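Local coordinates for hypothetical protein (Legionella pneumophila subsp. pneumophila, PDB 2IM9) that is of unknown function but belongs to an amidase-like family of the papain-type peptidase clan, and may cleave amide bonds in cell-wall peptidoglycan, at residues Phe136-Trp141 / Glu263-His268; Ala167-Ala172 / Leu216-Tyr221; Pro220-Thr225 / Ile312-Val317. One frame throughout, in Å; residues are numbered along the deposited sequence. Where two conformers were deposited one is given.

Contact 1 of 3, residues Phe136-Trp141 / Glu263-His268; sequences FTSIDW and ELDISH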
# COMPACT_ATOMS: atom_id res chain seq x y z
N PHE A 136 7.04 3.86 4.42
CA PHE A 136 6.95 2.62 5.19
C PHE A 136 5.50 2.30 5.53
O PHE A 136 4.80 3.09 6.17
CB PHE A 136 7.79 2.71 6.46
CG PHE A 136 9.26 2.74 6.18
CD1 PHE A 136 9.98 1.55 6.08
CD2 PHE A 136 9.92 3.95 5.97
CE1 PHE A 136 11.33 1.56 5.79
CE2 PHE A 136 11.31 3.98 5.67
CZ PHE A 136 12.01 2.78 5.58
N THR A 137 5.06 1.15 5.07
CA THR A 137 3.66 0.75 5.26
C THR A 137 3.21 0.80 6.71
O THR A 137 2.06 1.20 7.00
CB THR A 137 3.41 -0.61 4.59
OG1 THR A 137 3.83 -0.50 3.22
CG2 THR A 137 1.92 -0.96 4.62
N SER A 138 4.07 0.40 7.64
CA SER A 138 3.65 0.37 9.04
C SER A 138 3.71 1.75 9.69
O SER A 138 2.67 2.36 10.00
CB SER A 138 4.44 -0.67 9.84
OG SER A 138 5.83 -0.40 9.82
N ILE A 139 4.93 2.26 9.87
CA ILE A 139 5.12 3.44 10.72
C ILE A 139 4.71 4.75 10.05
O ILE A 139 4.49 5.76 10.73
CB ILE A 139 6.56 3.51 11.26
CG1 ILE A 139 7.56 3.53 10.12
CG2 ILE A 139 6.84 2.31 12.18
CD1 ILE A 139 8.52 4.67 10.22
N ASP A 140 4.62 4.73 8.71
CA ASP A 140 4.10 5.89 7.98
C ASP A 140 2.64 5.68 7.56
O ASP A 140 1.74 6.36 8.05
CB ASP A 140 4.93 6.18 6.72
CG ASP A 140 6.35 6.58 7.02
OD1 ASP A 140 6.61 7.26 8.04
OD2 ASP A 140 7.21 6.25 6.19
N TRP A 141 2.41 4.75 6.64
CA TRP A 141 1.12 4.68 5.96
C TRP A 141 0.01 4.23 6.89
O TRP A 141 -1.02 4.93 7.02
CB TRP A 141 1.20 3.74 4.74
CG TRP A 141 0.03 3.84 3.79
CD1 TRP A 141 -0.17 4.80 2.83
CD2 TRP A 141 -1.05 2.90 3.65
NE1 TRP A 141 -1.33 4.54 2.13
CE2 TRP A 141 -1.89 3.39 2.62
CE3 TRP A 141 -1.40 1.73 4.32
CZ2 TRP A 141 -3.06 2.72 2.22
CZ3 TRP A 141 -2.56 1.05 3.93
CH2 TRP A 141 -3.38 1.55 2.88
N GLU A 263 15.73 -2.83 9.31
CA GLU A 263 14.75 -3.91 9.45
C GLU A 263 13.46 -3.48 8.79
O GLU A 263 13.18 -2.28 8.67
CB GLU A 263 14.45 -4.19 10.93
CG GLU A 263 15.63 -4.68 11.70
CD GLU A 263 15.26 -5.05 13.13
OE1 GLU A 263 14.10 -4.79 13.57
OE2 GLU A 263 16.16 -5.62 13.81
N LEU A 264 12.65 -4.46 8.39
CA LEU A 264 11.36 -4.17 7.81
C LEU A 264 10.32 -5.18 8.28
O LEU A 264 10.67 -6.26 8.80
CB LEU A 264 11.46 -4.18 6.28
CG LEU A 264 10.33 -3.50 5.48
CD1 LEU A 264 10.03 -2.06 5.97
CD2 LEU A 264 10.73 -3.49 4.01
N ASP A 265 9.04 -4.84 8.13
CA ASP A 265 7.97 -5.66 8.68
C ASP A 265 6.89 -6.11 7.69
O ASP A 265 6.19 -7.09 7.94
CB ASP A 265 7.29 -4.93 9.86
CG ASP A 265 7.03 -3.43 9.57
OD1 ASP A 265 7.20 -2.99 8.39
OD2 ASP A 265 6.69 -2.71 10.53
N ILE A 266 6.72 -5.36 6.60
CA ILE A 266 5.62 -5.57 5.65
C ILE A 266 6.17 -5.61 4.22
O ILE A 266 6.88 -4.69 3.80
CB ILE A 266 4.52 -4.48 5.78
CG1 ILE A 266 3.97 -4.43 7.22
CG2 ILE A 266 3.42 -4.68 4.73
CD1 ILE A 266 3.00 -3.29 7.41
N SER A 267 5.82 -6.66 3.46
CA SER A 267 6.49 -6.92 2.17
C SER A 267 5.57 -6.74 0.97
O SER A 267 6.05 -6.60 -0.18
CB SER A 267 7.07 -8.34 2.16
OG SER A 267 6.06 -9.30 2.49
N HIS A 268 4.26 -6.71 1.22
CA HIS A 268 3.27 -6.65 0.14
C HIS A 268 1.89 -6.32 0.70
O HIS A 268 1.63 -6.46 1.90
CB HIS A 268 3.23 -8.01 -0.60
CG HIS A 268 2.49 -7.97 -1.90
ND1 HIS A 268 1.57 -8.94 -2.26
CD2 HIS A 268 2.55 -7.10 -2.93
CE1 HIS A 268 1.08 -8.65 -3.45
NE2 HIS A 268 1.66 -7.54 -3.88
O HOH W 1 6.58 -0.71 6.85

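Contact 2 of 3, residues Ala167-Ala172 / Leu216-Tyr221; sequences ALYANA and LSNVPY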
# COMPACT_ATOMS: atom_id res chain seq x y z
N ALA A 167 -4.30 -13.28 17.02
CA ALA A 167 -3.24 -12.41 16.50
C ALA A 167 -2.03 -12.27 17.42
O ALA A 167 -2.14 -12.41 18.64
CB ALA A 167 -3.79 -11.03 16.17
N LEU A 168 -0.90 -11.97 16.79
CA LEU A 168 0.39 -11.74 17.44
C LEU A 168 0.90 -10.36 17.01
O LEU A 168 0.28 -9.71 16.18
CB LEU A 168 1.39 -12.81 17.02
CG LEU A 168 0.96 -14.26 17.32
CD1 LEU A 168 1.88 -15.28 16.64
CD2 LEU A 168 0.88 -14.47 18.84
N TYR A 169 2.02 -9.91 17.58
CA TYR A 169 2.61 -8.62 17.19
C TYR A 169 3.92 -8.81 16.47
O TYR A 169 4.82 -9.56 16.93
CB TYR A 169 2.86 -7.73 18.43
CG TYR A 169 1.63 -7.34 19.22
CD1 TYR A 169 0.79 -6.32 18.77
CD2 TYR A 169 1.35 -7.95 20.43
CE1 TYR A 169 -0.34 -5.95 19.49
CE2 TYR A 169 0.23 -7.58 21.18
CZ TYR A 169 -0.61 -6.59 20.71
OH TYR A 169 -1.71 -6.24 21.47
N ALA A 170 4.04 -8.16 15.31
CA ALA A 170 5.32 -8.06 14.61
C ALA A 170 5.93 -6.70 14.91
O ALA A 170 5.22 -5.69 14.92
CB ALA A 170 5.12 -8.21 13.13
N ASN A 171 7.25 -6.67 15.13
CA ASN A 171 7.96 -5.42 15.34
C ASN A 171 9.15 -5.34 14.40
O ASN A 171 9.85 -6.33 14.17
CB ASN A 171 8.47 -5.30 16.77
CG ASN A 171 7.43 -5.67 17.80
OD1 ASN A 171 7.64 -6.58 18.61
ND2 ASN A 171 6.29 -4.99 17.76
N ALA A 172 9.39 -4.16 13.86
CA ALA A 172 10.64 -3.91 13.16
C ALA A 172 11.10 -2.55 13.62
O ALA A 172 10.30 -1.65 13.79
CB ALA A 172 10.41 -3.90 11.67
N LEU A 216 9.85 2.00 16.26
CA LEU A 216 9.64 0.57 16.38
C LEU A 216 8.19 0.29 16.01
O LEU A 216 7.28 0.82 16.64
CB LEU A 216 9.91 0.10 17.81
CG LEU A 216 9.81 -1.40 18.09
CD1 LEU A 216 10.93 -2.22 17.44
CD2 LEU A 216 9.81 -1.59 19.63
N SER A 217 7.96 -0.54 14.99
CA SER A 217 6.59 -0.79 14.59
C SER A 217 5.90 -1.72 15.59
O SER A 217 6.56 -2.39 16.41
CB SER A 217 6.53 -1.36 13.18
OG SER A 217 7.04 -2.68 13.15
N ASN A 218 4.58 -1.76 15.53
CA ASN A 218 3.79 -2.70 16.34
C ASN A 218 2.60 -3.13 15.48
O ASN A 218 1.52 -2.50 15.47
CB ASN A 218 3.33 -2.06 17.66
CG ASN A 218 3.07 -3.09 18.76
OD1 ASN A 218 3.72 -4.15 18.82
ND2 ASN A 218 2.16 -2.77 19.67
N VAL A 219 2.82 -4.20 14.72
CA VAL A 219 1.89 -4.56 13.66
C VAL A 219 1.19 -5.86 14.02
O VAL A 219 1.82 -6.93 14.00
CB VAL A 219 2.62 -4.77 12.32
CG1 VAL A 219 1.60 -5.15 11.22
CG2 VAL A 219 3.42 -3.49 11.93
N PRO A 220 -0.13 -5.79 14.31
CA PRO A 220 -0.82 -7.05 14.58
C PRO A 220 -0.83 -7.95 13.35
O PRO A 220 -0.89 -7.45 12.21
CB PRO A 220 -2.25 -6.60 14.92
CG PRO A 220 -2.08 -5.18 15.39
CD PRO A 220 -1.04 -4.63 14.46
N TYR A 221 -0.75 -9.26 13.55
CA TYR A 221 -0.92 -10.18 12.42
C TYR A 221 -1.54 -11.49 12.87
O TYR A 221 -1.31 -11.94 14.01
CB TYR A 221 0.39 -10.42 11.64
CG TYR A 221 1.43 -11.26 12.37
CD1 TYR A 221 1.58 -12.62 12.08
CD2 TYR A 221 2.27 -10.69 13.33
CE1 TYR A 221 2.55 -13.40 12.73
CE2 TYR A 221 3.23 -11.49 14.02
CZ TYR A 221 3.36 -12.83 13.70
OH TYR A 221 4.31 -13.60 14.35
O HOH W 2 5.52 -12.26 16.58

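Contact 3 of 3, residues Pro220-Thr225 / Ile312-Val317; sequences PYIPFT and INIQVV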
# COMPACT_ATOMS: atom_id res chain seq x y z
N PRO A 220 -0.13 -5.79 14.31
CA PRO A 220 -0.82 -7.05 14.58
C PRO A 220 -0.83 -7.95 13.35
O PRO A 220 -0.89 -7.45 12.21
CB PRO A 220 -2.25 -6.60 14.92
CG PRO A 220 -2.08 -5.18 15.39
CD PRO A 220 -1.04 -4.63 14.46
N TYR A 221 -0.75 -9.26 13.55
CA TYR A 221 -0.92 -10.18 12.42
C TYR A 221 -1.54 -11.49 12.87
O TYR A 221 -1.31 -11.94 14.01
CB TYR A 221 0.39 -10.42 11.64
CG TYR A 221 1.43 -11.26 12.37
CD1 TYR A 221 1.58 -12.62 12.08
CD2 TYR A 221 2.27 -10.69 13.33
CE1 TYR A 221 2.55 -13.40 12.73
CE2 TYR A 221 3.23 -11.49 14.02
CZ TYR A 221 3.36 -12.83 13.70
OH TYR A 221 4.31 -13.60 14.35
N ILE A 222 -2.35 -12.06 11.98
CA ILE A 222 -2.88 -13.40 12.20
C ILE A 222 -1.84 -14.34 11.63
O ILE A 222 -1.52 -14.28 10.44
CB ILE A 222 -4.19 -13.61 11.45
CG1 ILE A 222 -5.25 -12.59 11.90
CG2 ILE A 222 -4.75 -15.02 11.73
CD1 ILE A 222 -6.46 -12.62 11.02
N PRO A 223 -1.29 -15.22 12.48
CA PRO A 223 -0.22 -16.12 12.08
C PRO A 223 -0.69 -17.30 11.23
O PRO A 223 -1.84 -17.75 11.37
CB PRO A 223 0.28 -16.65 13.42
CG PRO A 223 -0.88 -16.64 14.28
CD PRO A 223 -1.64 -15.40 13.91
N PHE A 224 0.20 -17.81 10.38
CA PHE A 224 -0.11 -18.98 9.55
C PHE A 224 -0.36 -20.21 10.42
O PHE A 224 -1.09 -21.12 10.01
CB PHE A 224 0.99 -19.27 8.53
CG PHE A 224 1.12 -18.23 7.45
CD1 PHE A 224 0.02 -17.51 7.00
CD2 PHE A 224 2.37 -17.99 6.86
CE1 PHE A 224 0.15 -16.56 6.00
CE2 PHE A 224 2.51 -17.06 5.85
CZ PHE A 224 1.40 -16.32 5.42
N THR A 225 0.24 -20.24 11.60
CA THR A 225 -0.00 -21.35 12.54
C THR A 225 -1.48 -21.43 12.93
O THR A 225 -1.97 -22.51 13.32
CB THR A 225 0.86 -21.23 13.80
OG1 THR A 225 0.61 -19.96 14.43
CG2 THR A 225 2.34 -21.36 13.44
N ILE A 312 -0.74 -12.30 8.24
CA ILE A 312 -1.38 -11.14 7.59
C ILE A 312 -2.00 -10.13 8.56
O ILE A 312 -2.45 -10.50 9.64
CB ILE A 312 -2.49 -11.60 6.61
CG1 ILE A 312 -3.60 -12.39 7.33
CG2 ILE A 312 -1.86 -12.37 5.44
CD1 ILE A 312 -4.78 -12.75 6.40
N ASN A 313 -2.03 -8.87 8.15
CA ASN A 313 -2.70 -7.80 8.90
C ASN A 313 -3.90 -7.38 8.07
O ASN A 313 -3.84 -7.37 6.84
CB ASN A 313 -1.71 -6.63 9.13
CG ASN A 313 -2.37 -5.39 9.73
OD1 ASN A 313 -2.99 -4.59 9.02
ND2 ASN A 313 -2.19 -5.21 11.01
N ILE A 314 -5.00 -7.04 8.76
CA ILE A 314 -6.25 -6.68 8.08
C ILE A 314 -6.74 -5.32 8.57
O ILE A 314 -6.88 -5.09 9.77
CB ILE A 314 -7.38 -7.73 8.31
CG1 ILE A 314 -6.91 -9.16 7.95
CG2 ILE A 314 -8.62 -7.39 7.49
CD1 ILE A 314 -6.27 -9.92 9.09
N GLN A 315 -7.00 -4.42 7.62
CA GLN A 315 -7.54 -3.09 7.91
C GLN A 315 -8.79 -2.87 7.08
O GLN A 315 -8.95 -3.44 6.00
CB GLN A 315 -6.53 -2.03 7.54
CG GLN A 315 -5.35 -1.98 8.48
CD GLN A 315 -4.40 -0.91 8.08
OE1 GLN A 315 -3.69 -1.04 7.07
NE2 GLN A 315 -4.39 0.18 8.85
N VAL A 316 -9.70 -2.05 7.61
CA VAL A 316 -10.90 -1.69 6.85
C VAL A 316 -10.96 -0.19 6.70
O VAL A 316 -10.33 0.55 7.45
CB VAL A 316 -12.21 -2.19 7.49
CG1 VAL A 316 -12.24 -3.72 7.54
CG2 VAL A 316 -12.36 -1.61 8.90
N VAL A 317 -11.68 0.26 5.68
CA VAL A 317 -11.84 1.68 5.40
C VAL A 317 -13.05 2.15 6.19
O VAL A 317 -14.10 1.52 6.15
CB VAL A 317 -12.06 1.92 3.89
CG1 VAL A 317 -12.46 3.39 3.60
CG2 VAL A 317 -10.83 1.51 3.10

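Contact 1 of 3, residues Phe136-Trp141 / Glu263-His268
S138 and D265 meet because both side chains turn in between their own backbone N and carbonyl carbon, at chi1 60° for S138 and 43° for D265. S138 OG then donates to D265 OD2 at 2.6 Å. It uses the syn lone pair of OD2, on the side of the other carboxylate oxygen. A water forms a second link. It accepts from S138 N at 2.9 Å and donates to D265 OD1 at 2.8 Å. Both carboxylate oxygens are therefore tied to the first turn of helix 137-147.

Apolar groups lie beside this polar pair. T137 and I266 cross at about a right angle, with T137 CG2 3.8 Å from I266 CD1. I266 CD1 also rests against S138 N. Near the helix start, L264 CD1 comes to the edge of the F136 ring, 3.6 Å from CD1 of that ring. W179 meets the F136 ring edge to face.

The helix start is held from within as well. F136 N donates to D140 OD2 at 3.0 Å, and D140 OD1 forms a salt bridge with K176. F136 O accepts from D140 N and W141 N, which arrive from opposite faces of the carbonyl plane.

Segments 137-141 and 264-268 run nearly perpendicular, at 93°. D265 OD2 also bonds to S217 OG. Two hydroxyls at OD2 and a water at OD1 thus grip the buried carboxylate, which would probably stabilise its negative charge. The chemistry implies a polar joint between helix and strand, with apolar contacts of F136, T137, L264 and I266 beside it.

Contact 2 of 3, residues Ala167-Ala172 / Leu216-Tyr221
Strands 168-175 and 214-223 pair antiparallel here, with L168 facing Y221, Y169 facing P220 and A170 facing V219. L168 and Y221 form a hydrogen-bonded pair, with L168 N 2.8 Å from Y221 O. A170 and V219 form the next, with V219 N 2.8 Å from A170 O. Between them P220 sits at a non-hydrogen-bonded position, so its missing N-H costs no bond to strand 168-175.

Further along, side chains take over. S217 N still donates to A172 O at 2.9 Å, but A172 N bonds to the side-chain OG of S217. That hydroxyl also bonds to D265. S217 O is met by N171 ND2 at 2.9 Å, and the same amide makes a weak bond to N218 OD1. The N171 and N218 amides lie side by side, their planes 23° apart.

L168, A170 and Y221 share one face. With chi1 71°, the Y221 ring leans over the neighbouring strand. L168 CB makes an off-centre CH-pi contact, 4.2 Å from the ring centroid. A170 CB touches Y221 CD2 at 3.8 Å, and the backbone of Y169 and A170 lies at the ring edge. A water joins Y221 OH to Y169 O.

This is the pairing of an edge strand with its inner neighbour in an antiparallel sheet.

Contact 3 of 3, residues Pro220-Thr225 / Ile312-Val317
N313 and P220 lie side by side and point the same way, and the amide of N313 reaches the carbonyl of P220. N313 extends with CG anti to its backbone N (chi1 172°). This places ND2 2.9 Å from P220 O, in a fairly straight bond of 164°. The acceptor lies close to the amide plane, only 6° out of it. ND2 also donates to D153 OD2, so one amide nitrogen bridges two strands.

I222 and I312 form a hydrogen-bonded antiparallel pair. I222 N donates to I312 O at 2.8 Å, and I312 N returns a longer bond to I222 O at 3.1 Å. Their side chains share one face of the sheet, where I222 CB lies 4.3 Å from I312 CG1. I222 and I314 cross obliquely through their terminal methyls. I314 has two deposited conformers, so the closeness of these methyls is doubtful. I312 O also receives a CA-H...O contact from Y221 CA at 3.2 Å.

P223 takes the N-cap position of helix 224-227, and F224 still makes a backbone bond to K310. Strand 311-317 continues, pairing with 246-254 and 151-153, while strand 168-175 flanks 214-223 on its other side.

Overall arrangement
All three contacts reach one antiparallel sheet. Contacts 2 and 3 meet on strand 214-223 and share P220 and Y221. Their centres are about 10 Å apart. Together they set the order 168-175, 214-223, 311-317. Contact 1 packs the start of helix 137-147 against strand 264-275. Its centre is about 10 Å from that of contact 2 and 13 Å from that of contact 3. D265 and S217 join contacts 1 and 2. Along the chain, both segments of contact 2 fall between those of contact 1, whereas contacts 1 and 3 alternate. Chain segments distant in sequence are thus brought together on one sheet, with contacts 1 and 3 buried and contact 2 partly exposed.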